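Uncharacterized protein (Legionella longbeachae NSW150, PDB 4JZA) is a phosphoinositide phosphatase that probably removes the 3-phosphate from phosphatidylinositol 3-phosphate, a lipid signal of the host cell. Local coordinates at residues Cys205-Asp208 with Gln209-Ser213; Gly290-Lys293 with Trp294-Asp298; Trp311-Ser314 with Glu315-Phe319; Ser336-Ser339 with Ser340-Thr344. All blocks are in the same frame, centred on the assembly; numbering follows the deposited sequence.

Contact 1: Cys205-Asp208 with Gln209-Ser213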
loop_
_atom_site.group_PDB
_atom_site.type_symbol
_atom_site.label_atom_id
_atom_site.label_comp_id
_atom_site.label_asym_id
_atom_site.label_seq_id
_atom_site.Cartn_x
_atom_site.Cartn_y
_atom_site.Cartn_z
ATOM N N CYS A 205 5.701 14.631 -22.573
ATOM C CA CYS A 205 5.235 15.169 -21.276
ATOM C C CYS A 205 5.713 16.593 -21.050
ATOM O O CYS A 205 5.137 17.299 -20.251
ATOM C CB CYS A 205 5.612 14.261 -20.078
ATOM S SG CYS A 205 4.732 12.674 -20.090
ATOM N N ASN A 206 6.741 17.031 -21.769
ATOM C CA ASN A 206 7.220 18.419 -21.631
ATOM C C ASN A 206 6.895 19.324 -22.799
ATOM O O ASN A 206 7.229 20.509 -22.782
ATOM C CB ASN A 206 8.705 18.418 -21.373
ATOM C CG ASN A 206 9.028 17.798 -20.038
ATOM O OD1 ASN A 206 8.826 18.422 -19.014
ATOM N ND2 ASN A 206 9.477 16.552 -20.044
ATOM N N LEU A 207 6.193 18.776 -23.784
ATOM C CA LEU A 207 5.871 19.501 -24.998
ATOM C C LEU A 207 5.253 20.847 -24.674
ATOM O O LEU A 207 4.241 20.930 -23.966
ATOM C CB LEU A 207 4.875 18.696 -25.838
ATOM C CG LEU A 207 4.675 19.119 -27.287
ATOM C CD1 LEU A 207 5.932 18.818 -28.095
ATOM C CD2 LEU A 207 3.453 18.409 -27.851
ATOM N N ASP A 208 5.878 21.888 -25.211
ATOM C CA ASP A 208 5.392 23.259 -25.155
ATOM C C ASP A 208 3.975 23.460 -25.750
ATOM O O ASP A 208 3.646 22.879 -26.771
ATOM C CB ASP A 208 6.384 24.128 -25.908
ATOM C CG ASP A 208 6.026 25.565 -25.862
ATOM O OD1 ASP A 208 5.328 26.006 -24.941
ATOM O OD2 ASP A 208 6.426 26.286 -26.758
ATOM N N GLN A 209 3.143 24.277 -25.090
ATOM C CA GLN A 209 1.741 24.492 -25.503
ATOM C C GLN A 209 1.638 25.361 -26.778
ATOM O O GLN A 209 0.537 25.580 -27.311
ATOM C CB GLN A 209 0.879 25.054 -24.334
ATOM C CG GLN A 209 -0.202 24.099 -23.777
ATOM C CD GLN A 209 0.145 23.417 -22.439
ATOM O OE1 GLN A 209 -0.638 23.482 -21.478
ATOM N NE2 GLN A 209 1.297 22.747 -22.381
ATOM N N GLY A 210 2.775 25.842 -27.278
ATOM C CA GLY A 210 2.805 26.412 -28.631
ATOM C C GLY A 210 2.647 25.386 -29.755
ATOM O O GLY A 210 2.332 25.746 -30.892
ATOM N N VAL A 211 2.880 24.108 -29.442
ATOM C CA VAL A 211 2.765 23.004 -30.405
ATOM C C VAL A 211 1.387 22.376 -30.287
ATOM O O VAL A 211 1.167 21.619 -29.376
ATOM C CB VAL A 211 3.842 21.947 -30.138
ATOM C CG1 VAL A 211 3.714 20.791 -31.097
ATOM C CG2 VAL A 211 5.236 22.539 -30.260
ATOM N N THR A 212 0.471 22.701 -31.202
ATOM C CA THR A 212 -0.978 22.478 -31.014
ATOM C C THR A 212 -1.556 21.387 -31.918
ATOM O O THR A 212 -2.789 21.209 -31.995
ATOM C CB THR A 212 -1.797 23.765 -31.347
ATOM O OG1 THR A 212 -1.852 23.945 -32.767
ATOM C CG2 THR A 212 -1.200 25.043 -30.715
ATOM N N SER A 213 -0.704 20.657 -32.634
ATOM C CA SER A 213 -1.228 19.590 -33.483
ATOM C C SER A 213 -0.166 18.572 -33.792
ATOM O O SER A 213 1.024 18.839 -33.612
ATOM C CB SER A 213 -1.773 20.155 -34.796
ATOM O OG SER A 213 -0.694 20.425 -35.678
#

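Contact 2: Gly290-Lys293 with Trp294-Asp298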
loop_
_atom_site.group_PDB
_atom_site.type_symbol
_atom_site.label_atom_id
_atom_site.label_comp_id
_atom_site.label_asym_id
_atom_site.label_seq_id
_atom_site.Cartn_x
_atom_site.Cartn_y
_atom_site.Cartn_z
ATOM N N GLY A 290 5.223 6.684 -38.055
ATOM C CA GLY A 290 4.916 5.266 -38.167
ATOM C C GLY A 290 3.478 4.973 -37.795
ATOM O O GLY A 290 2.624 5.846 -37.820
ATOM N N ASP A 291 3.221 3.727 -37.418
ATOM C CA ASP A 291 1.838 3.237 -37.220
ATOM C C ASP A 291 1.137 3.835 -35.997
ATOM O O ASP A 291 -0.074 3.891 -35.924
ATOM C CB ASP A 291 1.832 1.700 -37.143
ATOM C CG ASP A 291 2.109 1.028 -38.527
ATOM O OD1 ASP A 291 1.570 1.523 -39.564
ATOM O OD2 ASP A 291 2.865 0.021 -38.568
ATOM N N ILE A 292 1.918 4.351 -35.062
ATOM C CA ILE A 292 1.361 4.950 -33.871
ATOM C C ILE A 292 0.421 6.114 -34.205
ATOM O O ILE A 292 -0.476 6.445 -33.430
ATOM C CB ILE A 292 2.502 5.387 -32.925
ATOM C CG1 ILE A 292 2.021 5.381 -31.472
ATOM C CG2 ILE A 292 3.147 6.696 -33.360
ATOM C CD1 ILE A 292 2.032 3.990 -30.862
ATOM N N LYS A 293 0.640 6.723 -35.367
ATOM C CA LYS A 293 0.029 8.008 -35.701
ATOM C C LYS A 293 -1.463 7.922 -35.772
ATOM O O LYS A 293 -2.138 8.858 -35.469
ATOM C CB LYS A 293 0.594 8.561 -37.016
ATOM C CG LYS A 293 0.168 7.794 -38.248
ATOM C CD LYS A 293 1.145 7.979 -39.399
ATOM C CE LYS A 293 0.910 6.960 -40.513
ATOM N NZ LYS A 293 1.826 7.197 -41.660
ATOM N N TRP A 294 -1.959 6.771 -36.175
ATOM C CA TRP A 294 -3.390 6.522 -36.251
ATOM C C TRP A 294 -4.016 6.718 -34.903
ATOM O O TRP A 294 -5.159 7.105 -34.793
ATOM C CB TRP A 294 -3.643 5.082 -36.713
ATOM C CG TRP A 294 -3.427 4.949 -38.160
ATOM C CD1 TRP A 294 -2.298 4.518 -38.786
ATOM C CD2 TRP A 294 -4.341 5.336 -39.190
ATOM N NE1 TRP A 294 -2.460 4.587 -40.131
ATOM C CE2 TRP A 294 -3.702 5.085 -40.413
ATOM C CE3 TRP A 294 -5.639 5.867 -39.189
ATOM C CZ2 TRP A 294 -4.314 5.309 -41.646
ATOM C CZ3 TRP A 294 -6.262 6.092 -40.409
ATOM C CH2 TRP A 294 -5.587 5.824 -41.638
ATOM N N GLU A 295 -3.233 6.427 -33.872
ATOM C CA GLU A 295 -3.751 6.312 -32.531
ATOM C C GLU A 295 -3.483 7.582 -31.696
ATOM O O GLU A 295 -4.354 7.997 -30.928
ATOM C CB GLU A 295 -3.266 4.965 -31.919
ATOM C CG GLU A 295 -2.578 4.989 -30.569
ATOM C CD GLU A 295 -2.285 3.576 -30.016
ATOM O OE1 GLU A 295 -1.755 2.686 -30.737
ATOM O OE2 GLU A 295 -2.578 3.373 -28.814
ATOM N N ILE A 296 -2.353 8.256 -31.934
ATOM C CA ILE A 296 -1.995 9.392 -31.114
ATOM C C ILE A 296 -2.222 10.776 -31.651
ATOM O O ILE A 296 -1.990 11.735 -30.941
ATOM C CB ILE A 296 -0.548 9.291 -30.644
ATOM C CG1 ILE A 296 0.488 9.595 -31.721
ATOM C CG2 ILE A 296 -0.327 7.897 -30.138
ATOM C CD1 ILE A 296 1.887 9.704 -31.134
ATOM N N TRP A 297 -2.672 10.917 -32.885
ATOM C CA TRP A 297 -2.701 12.258 -33.494
ATOM C C TRP A 297 -3.675 13.233 -32.815
ATOM O O TRP A 297 -3.525 14.436 -32.955
ATOM C CB TRP A 297 -3.082 12.166 -34.968
ATOM C CG TRP A 297 -4.442 11.751 -35.159
ATOM C CD1 TRP A 297 -4.875 10.490 -35.368
ATOM C CD2 TRP A 297 -5.590 12.577 -35.159
ATOM N NE1 TRP A 297 -6.226 10.470 -35.551
ATOM C CE2 TRP A 297 -6.699 11.740 -35.398
ATOM C CE3 TRP A 297 -5.794 13.945 -35.018
ATOM C CZ2 TRP A 297 -7.991 12.223 -35.489
ATOM C CZ3 TRP A 297 -7.086 14.434 -35.104
ATOM C CH2 TRP A 297 -8.169 13.574 -35.337
ATOM N N ASP A 298 -4.717 12.713 -32.167
ATOM C CA ASP A 298 -5.660 13.591 -31.505
ATOM C C ASP A 298 -5.345 13.770 -30.033
ATOM O O ASP A 298 -6.019 14.513 -29.365
ATOM C CB ASP A 298 -7.102 13.119 -31.648
ATOM C CG ASP A 298 -8.128 14.312 -31.683
ATOM O OD1 ASP A 298 -7.758 15.471 -31.407
ATOM O OD2 ASP A 298 -9.320 14.106 -32.017
#

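Contact 3: Trp311-Ser314 with Glu315-Phe319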
loop_
_atom_site.group_PDB
_atom_site.type_symbol
_atom_site.label_atom_id
_atom_site.label_comp_id
_atom_site.label_asym_id
_atom_site.label_seq_id
_atom_site.Cartn_x
_atom_site.Cartn_y
_atom_site.Cartn_z
ATOM N N TRP A 311 0.916 10.891 -15.104
ATOM C CA TRP A 311 0.812 9.936 -16.230
ATOM C C TRP A 311 1.432 8.556 -15.962
ATOM O O TRP A 311 1.077 7.588 -16.597
ATOM C CB TRP A 311 1.407 10.530 -17.526
ATOM C CG TRP A 311 0.704 11.778 -18.049
ATOM C CD1 TRP A 311 1.253 12.997 -18.200
ATOM C CD2 TRP A 311 -0.662 11.898 -18.479
ATOM N NE1 TRP A 311 0.320 13.874 -18.685
ATOM C CE2 TRP A 311 -0.861 13.216 -18.875
ATOM C CE3 TRP A 311 -1.722 11.005 -18.593
ATOM C CZ2 TRP A 311 -2.072 13.676 -19.347
ATOM C CZ3 TRP A 311 -2.935 11.469 -19.078
ATOM C CH2 TRP A 311 -3.094 12.774 -19.460
ATOM N N VAL A 312 2.378 8.464 -15.050
ATOM C CA VAL A 312 2.959 7.159 -14.710
ATOM C C VAL A 312 2.070 6.329 -13.743
ATOM O O VAL A 312 2.260 5.102 -13.572
ATOM C CB VAL A 312 4.391 7.302 -14.180
ATOM C CG1 VAL A 312 5.262 7.979 -15.223
ATOM C CG2 VAL A 312 4.421 8.089 -12.885
ATOM N N LEU A 313 1.086 6.969 -13.128
ATOM C CA LEU A 313 0.197 6.218 -12.287
ATOM C C LEU A 313 -0.442 5.118 -13.129
ATOM O O LEU A 313 -0.679 5.313 -14.290
ATOM C CB LEU A 313 -0.884 7.116 -11.690
ATOM C CG LEU A 313 -0.434 8.136 -10.662
ATOM C CD1 LEU A 313 -1.623 8.929 -10.198
ATOM C CD2 LEU A 313 0.221 7.456 -9.486
ATOM N N SER A 314 -0.661 3.942 -12.537
ATOM C CA SER A 314 -1.433 2.898 -13.128
ATOM C C SER A 314 -2.836 3.390 -13.320
ATOM O O SER A 314 -3.267 4.370 -12.732
ATOM C CB SER A 314 -1.475 1.700 -12.203
ATOM O OG SER A 314 -2.282 1.936 -11.050
ATOM N N GLU A 315 -3.583 2.687 -14.132
ATOM C CA GLU A 315 -4.897 3.154 -14.437
ATOM C C GLU A 315 -5.821 3.091 -13.204
ATOM O O GLU A 315 -6.664 3.951 -12.979
ATOM C CB GLU A 315 -5.473 2.342 -15.592
ATOM C CG GLU A 315 -6.790 2.919 -16.059
ATOM C CD GLU A 315 -7.548 2.018 -17.002
ATOM O OE1 GLU A 315 -7.875 2.517 -18.098
ATOM O OE2 GLU A 315 -7.838 0.850 -16.642
ATOM N N HIS A 316 -5.680 2.043 -12.425
ATOM C CA HIS A 316 -6.476 1.936 -11.227
ATOM C C HIS A 316 -6.161 3.072 -10.234
ATOM O O HIS A 316 -7.080 3.650 -9.629
ATOM C CB HIS A 316 -6.421 0.511 -10.608
ATOM C CG HIS A 316 -5.070 0.080 -10.146
ATOM N ND1 HIS A 316 -4.241 -0.706 -10.912
ATOM C CD2 HIS A 316 -4.401 0.328 -8.999
ATOM C CE1 HIS A 316 -3.110 -0.917 -10.266
ATOM N NE2 HIS A 316 -3.179 -0.296 -9.100
ATOM N N GLN A 317 -4.889 3.429 -10.090
ATOM C CA GLN A 317 -4.572 4.501 -9.170
ATOM C C GLN A 317 -5.342 5.761 -9.621
ATOM O O GLN A 317 -5.853 6.505 -8.799
ATOM C CB GLN A 317 -3.052 4.786 -9.124
ATOM C CG GLN A 317 -2.228 3.746 -8.384
ATOM C CD GLN A 317 -1.717 4.170 -7.020
ATOM O OE1 GLN A 317 -1.584 5.360 -6.678
ATOM N NE2 GLN A 317 -1.407 3.187 -6.242
ATOM N N GLN A 318 -5.419 5.983 -10.927
ATOM C CA GLN A 318 -6.005 7.223 -11.463
ATOM C C GLN A 318 -7.488 7.273 -11.146
ATOM O O GLN A 318 -7.982 8.312 -10.690
ATOM C CB GLN A 318 -5.721 7.388 -12.936
ATOM C CG GLN A 318 -4.232 7.293 -13.254
ATOM C CD GLN A 318 -3.861 7.668 -14.685
ATOM O OE1 GLN A 318 -4.246 7.035 -15.662
ATOM N NE2 GLN A 318 -3.089 8.689 -14.799
ATOM N N PHE A 319 -8.166 6.142 -11.288
ATOM C CA PHE A 319 -9.565 6.072 -10.903
ATOM C C PHE A 319 -9.706 6.249 -9.415
ATOM O O PHE A 319 -10.649 6.875 -8.980
ATOM C CB PHE A 319 -10.229 4.758 -11.302
ATOM C CG PHE A 319 -10.670 4.694 -12.741
ATOM C CD1 PHE A 319 -11.788 5.393 -13.173
ATOM C CD2 PHE A 319 -10.006 3.887 -13.645
ATOM C CE1 PHE A 319 -12.233 5.302 -14.473
ATOM C CE2 PHE A 319 -10.441 3.791 -14.956
ATOM C CZ PHE A 319 -11.567 4.490 -15.367
#

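Contact 4: Ser336-Ser339 with Ser340-Thr344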
loop_
_atom_site.group_PDB
_atom_site.type_symbol
_atom_site.label_atom_id
_atom_site.label_comp_id
_atom_site.label_asym_id
_atom_site.label_seq_id
_atom_site.Cartn_x
_atom_site.Cartn_y
_atom_site.Cartn_z
ATOM N N SER A 336 -5.105 15.038 2.651
ATOM C CA SER A 336 -4.706 15.571 3.929
ATOM C C SER A 336 -3.687 14.726 4.656
ATOM O O SER A 336 -3.078 15.191 5.613
ATOM C CB SER A 336 -5.910 15.814 4.821
ATOM O OG SER A 336 -6.417 14.615 5.337
ATOM N N PHE A 337 -3.497 13.498 4.187
ATOM C CA PHE A 337 -2.726 12.454 4.877
ATOM C C PHE A 337 -2.531 11.314 3.913
ATOM O O PHE A 337 -3.450 10.954 3.225
ATOM C CB PHE A 337 -3.543 11.921 6.041
ATOM C CG PHE A 337 -3.192 10.516 6.455
ATOM C CD1 PHE A 337 -1.897 10.187 6.805
ATOM C CD2 PHE A 337 -4.172 9.515 6.525
ATOM C CE1 PHE A 337 -1.560 8.920 7.241
ATOM C CE2 PHE A 337 -3.842 8.238 6.961
ATOM C CZ PHE A 337 -2.537 7.944 7.320
ATOM N N LEU A 338 -1.352 10.742 3.878
ATOM C CA LEU A 338 -1.060 9.590 3.029
ATOM C C LEU A 338 -0.508 8.454 3.907
ATOM O O LEU A 338 0.432 8.637 4.629
ATOM C CB LEU A 338 -0.004 9.965 1.968
ATOM C CG LEU A 338 -0.594 10.493 0.682
ATOM C CD1 LEU A 338 -1.091 11.889 0.842
ATOM C CD2 LEU A 338 0.438 10.447 -0.433
ATOM N N SER A 339 -1.098 7.282 3.794
ATOM C CA SER A 339 -0.543 6.086 4.355
ATOM C C SER A 339 0.918 5.863 3.924
ATOM O O SER A 339 1.306 6.141 2.800
ATOM C CB SER A 339 -1.386 4.909 3.865
ATOM O OG SER A 339 -0.683 3.658 3.985
ATOM N N SER A 340 1.692 5.285 4.834
ATOM C CA SER A 340 3.064 4.895 4.607
ATOM C C SER A 340 3.259 4.026 3.356
ATOM O O SER A 340 4.350 3.989 2.765
ATOM C CB SER A 340 3.601 4.163 5.862
ATOM O OG SER A 340 3.192 2.792 5.895
ATOM N N ARG A 341 2.247 3.277 2.942
ATOM C CA ARG A 341 2.456 2.387 1.773
ATOM C C ARG A 341 2.239 3.118 0.466
ATOM O O ARG A 341 2.462 2.574 -0.602
ATOM C CB ARG A 341 1.457 1.259 1.778
ATOM C CG ARG A 341 1.588 0.268 2.898
ATOM C CD ARG A 341 0.309 -0.573 2.907
ATOM N NE ARG A 341 -0.816 0.087 3.549
ATOM C CZ ARG A 341 -2.075 -0.252 3.393
ATOM N NH1 ARG A 341 -2.429 -1.256 2.603
ATOM N NH2 ARG A 341 -2.995 0.431 4.036
ATOM N N HIS A 342 1.767 4.350 0.576
ATOM C CA HIS A 342 1.198 5.052 -0.517
ATOM C C HIS A 342 2.245 6.010 -1.045
ATOM O O HIS A 342 2.185 7.208 -0.800
ATOM C CB HIS A 342 -0.052 5.810 -0.055
ATOM C CG HIS A 342 -0.834 6.376 -1.190
ATOM N ND1 HIS A 342 -2.158 6.637 -1.132
ATOM C CD2 HIS A 342 -0.453 6.743 -2.421
ATOM C CE1 HIS A 342 -2.575 7.084 -2.303
ATOM N NE2 HIS A 342 -1.548 7.199 -3.086
ATOM N N ARG A 343 3.163 5.483 -1.846
ATOM C CA ARG A 343 4.284 6.304 -2.323
ATOM C C ARG A 343 4.295 6.612 -3.819
ATOM O O ARG A 343 5.373 6.799 -4.419
ATOM C CB ARG A 343 5.571 5.626 -1.848
ATOM C CG ARG A 343 5.438 5.209 -0.392
ATOM C CD ARG A 343 5.388 6.453 0.480
ATOM N NE ARG A 343 6.756 6.874 0.677
ATOM C CZ ARG A 343 7.280 7.933 0.152
ATOM N NH1 ARG A 343 6.538 8.760 -0.525
ATOM N NH2 ARG A 343 8.545 8.189 0.340
ATOM N N THR A 344 3.087 6.658 -4.407
ATOM C CA THR A 344 2.889 6.929 -5.816
ATOM C C THR A 344 2.548 8.405 -6.133
ATOM O O THR A 344 2.518 8.802 -7.303
ATOM C CB THR A 344 1.766 6.049 -6.374
ATOM O OG1 THR A 344 0.591 6.195 -5.588
ATOM C CG2 THR A 344 2.165 4.629 -6.353
HETATM O O HOH W 1 -2.862 6.779 1.532
#

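Contact 1: Cys205-Asp208 with Gln209-Ser213
Leu207 and Val211 meet on the inner side of the bend that follows helix 198-206. Their branches cross at about a right angle, with Leu207 CD2 4.0 Å from Val211 CG1. Val211 turns its CB toward Leu207. The Leu207 chain swings opposite its own backbone N (chi1 -165°), which carries its far end up to the valine. This is the packed side: Leu207 rests on Thr301 and on His262 of helix 261-270, and Val211 lies on Val217 and Asp220 of helix 214-234. The outer side is polar and looser. A weak bond from Gly210 N, 3.5 Å long, reaches Asp208 OD1, so the carboxylate holds the bend lightly from outside. Gln209 sets off away from the bend at CB, but its chain turns at chi2 onto Ser304 and Ser305. Between the two sides, Val211 N donates to Asp208 O at 3.0 Å. The N-H points nearly straight at the oxygen (163°) but reaches it from above the carbonyl plane. Asp208 is tied by its N to His262 ND1. The result is a type I beta turn, Asp208 to Val211, with the weak side-chain bond of an Asx turn, joining two helices of the phosphoinositide phosphatase insertion domain.

Contact 2: Gly290-Lys293 with Trp294-Asp298
Ile292 O lies at the centre of the backbone pattern, taking N-H groups from two successive residues of the next segment. Glu295 N comes to it at 2.8 Å from well above the carbonyl plane, 44° out, whereas Ile296 N comes at 3.0 Å within that plane. The first bond has the three-residue spacing of a 3-10 turn, the second the four-residue spacing of an alpha helix. Weak bonds from Trp294 N to Asp291 O and from Trp297 N to Lys293 O extend the helical pattern at either end. It is entered through a type I beta turn, Gly290 to Lys293.

The side chains divide into an apolar and an outer group. Ile292 and Ile296 slant across each other, with Ile292 CG1 3.7 Å from Ile296 CG2 and a second touch between Ile292 CG2 and Ile296 CD1. Trp192 of helix 191-194 packs against this pair and Glu295. On the outer side Lys293 runs alongside Trp294, pointing the same way; its NZ is hydrogen-bonded to Thr289 O. Tyr214 of helix 214-234 touches Lys293, Ile296 and Trp297. Each tryptophan presents a ring edge to a carbonyl: Trp294 CD1 to Asp291 O at 3.7 Å, and Trp297 CD1 to Lys293 O at 3.2 Å. With CG set between backbone N and carbonyl carbon (chi1 68°), Trp297 brings its CD1 edge up to that oxygen in the ring plane and lays one face against Asp298 CB. This is a short surface helix, 293-296, mixing 3-10 and alpha bonding: Ile292 and Ile296 pack against Trp192, and Trp294 lies on the exposed side.

Contact 3: Trp311-Ser314 with Glu315-Phe319
Ser314 stands over one face of the His316 imidazole, and its OG projects onto the middle of the ring. The CB follows behind, 4.0 Å from the ring centroid and 25° off the normal, a CH-pi contact. His316 takes this place because a chi1 of 63° keeps CG close to both backbone branches, which folds the ring back toward the start of the helix. The ring is held from elsewhere too, as NE2 is hydrogen-bonded to OE1 of Glu131, on helix 122-140, an oxygen that also meets Gln317 NE2.

The same hydroxyl oxygen of Ser314 accepts from Gln317 N at 3.2 Å, with the N-H directed almost straight at it (160°). Ser314 is therefore the N-cap of helix 315-325: its side chain accepts from an N-H of the first turn, and its own carbonyl opens the alpha pattern by accepting from Gln318 N at 3.2 Å.

Behind the cap, the amide ends of both glutamines have partners elsewhere: Gln317 OE1 bonds to Tyr135 OH and probably to Thr344 OG1, whereas Gln318 OE1 accepts from Thr189 N. Leu313 points its CB toward the helix and lies crosswise to Gln317 at about a right angle. Leu313 CD2 comes to 3.9 Å from Gln317 OE1, and Leu313 CB to 3.7 Å from Gln318 CG.

Contact 4: Ser336-Ser339 with Ser340-Thr344
Ser339 has OG trans to its amide nitrogen, at a chi1 of 161°, and this sends the hydroxyl oxygen forward to the amide of Arg341. Arg341 N donates to Ser339 OG at 3.1 Å along an almost straight line (166°), the bond of an ST turn. His342 sets its CG beside its own carbonyl carbon (chi1 -170°), which swings the imidazole back toward the first segment. One face of that ring receives Leu338 CD2, 4.2 Å above the plane and displaced toward the rim.

The backbone closes round the same residues as a type I beta turn, Ser339 to His342. Its bond runs from His342 N to Ser339 O at 2.9 Å, the donor lying well above the carbonyl plane. A water completes the link on the imidazole side: it accepts from Ser339 N at 2.9 Å and is hydrogen-bonded to His342 ND1 at 2.8 Å. Ser339 is thus gripped through its N, O and OG, and the OG also bonds to Asn612 O.

Arg341 passes close to Ser339, with NE 3.6 Å from OG, but the bend in its chain at chi3 takes the guanidinium to other partners. NH1 bonds to Asn130 OD1, and NH2 forms a salt bridge with Glu133 and a hydrogen bond to Asn612 O; the Glu133 carboxylate probably offsets its buried charge. The turn is accordingly wedged between helix 122-140, which supplies Asn130 and Glu133, and the end of helix 604-612 at Asn612, while Leu338 pairs by backbone with Asn350, just ahead of strand 352-359.

Overall arrangement
The four contacts follow one another along the chain, each at a bend or helix end. Contacts 1 and 2 lie at the periphery, their centres about 35 Å from the centre of the chain and about 16 Å from each other; both pack on helix 214-234. The centre of contact 3 lies about 14 Å, that of contact 4 about 8 Å, from the chain centre. Contact 1 touches contact 3 through Cys205 SG and Trp311 CD1, 4.0 Å apart. Contact 3 meets contact 4 where Gln317 OE1 probably hydrogen-bonds Thr344 OG1, and helix 122-140 borders both. Contacts 1, 3 and 4 thus form a continuous path from the insertion domain into the body carrying the mixed sheet.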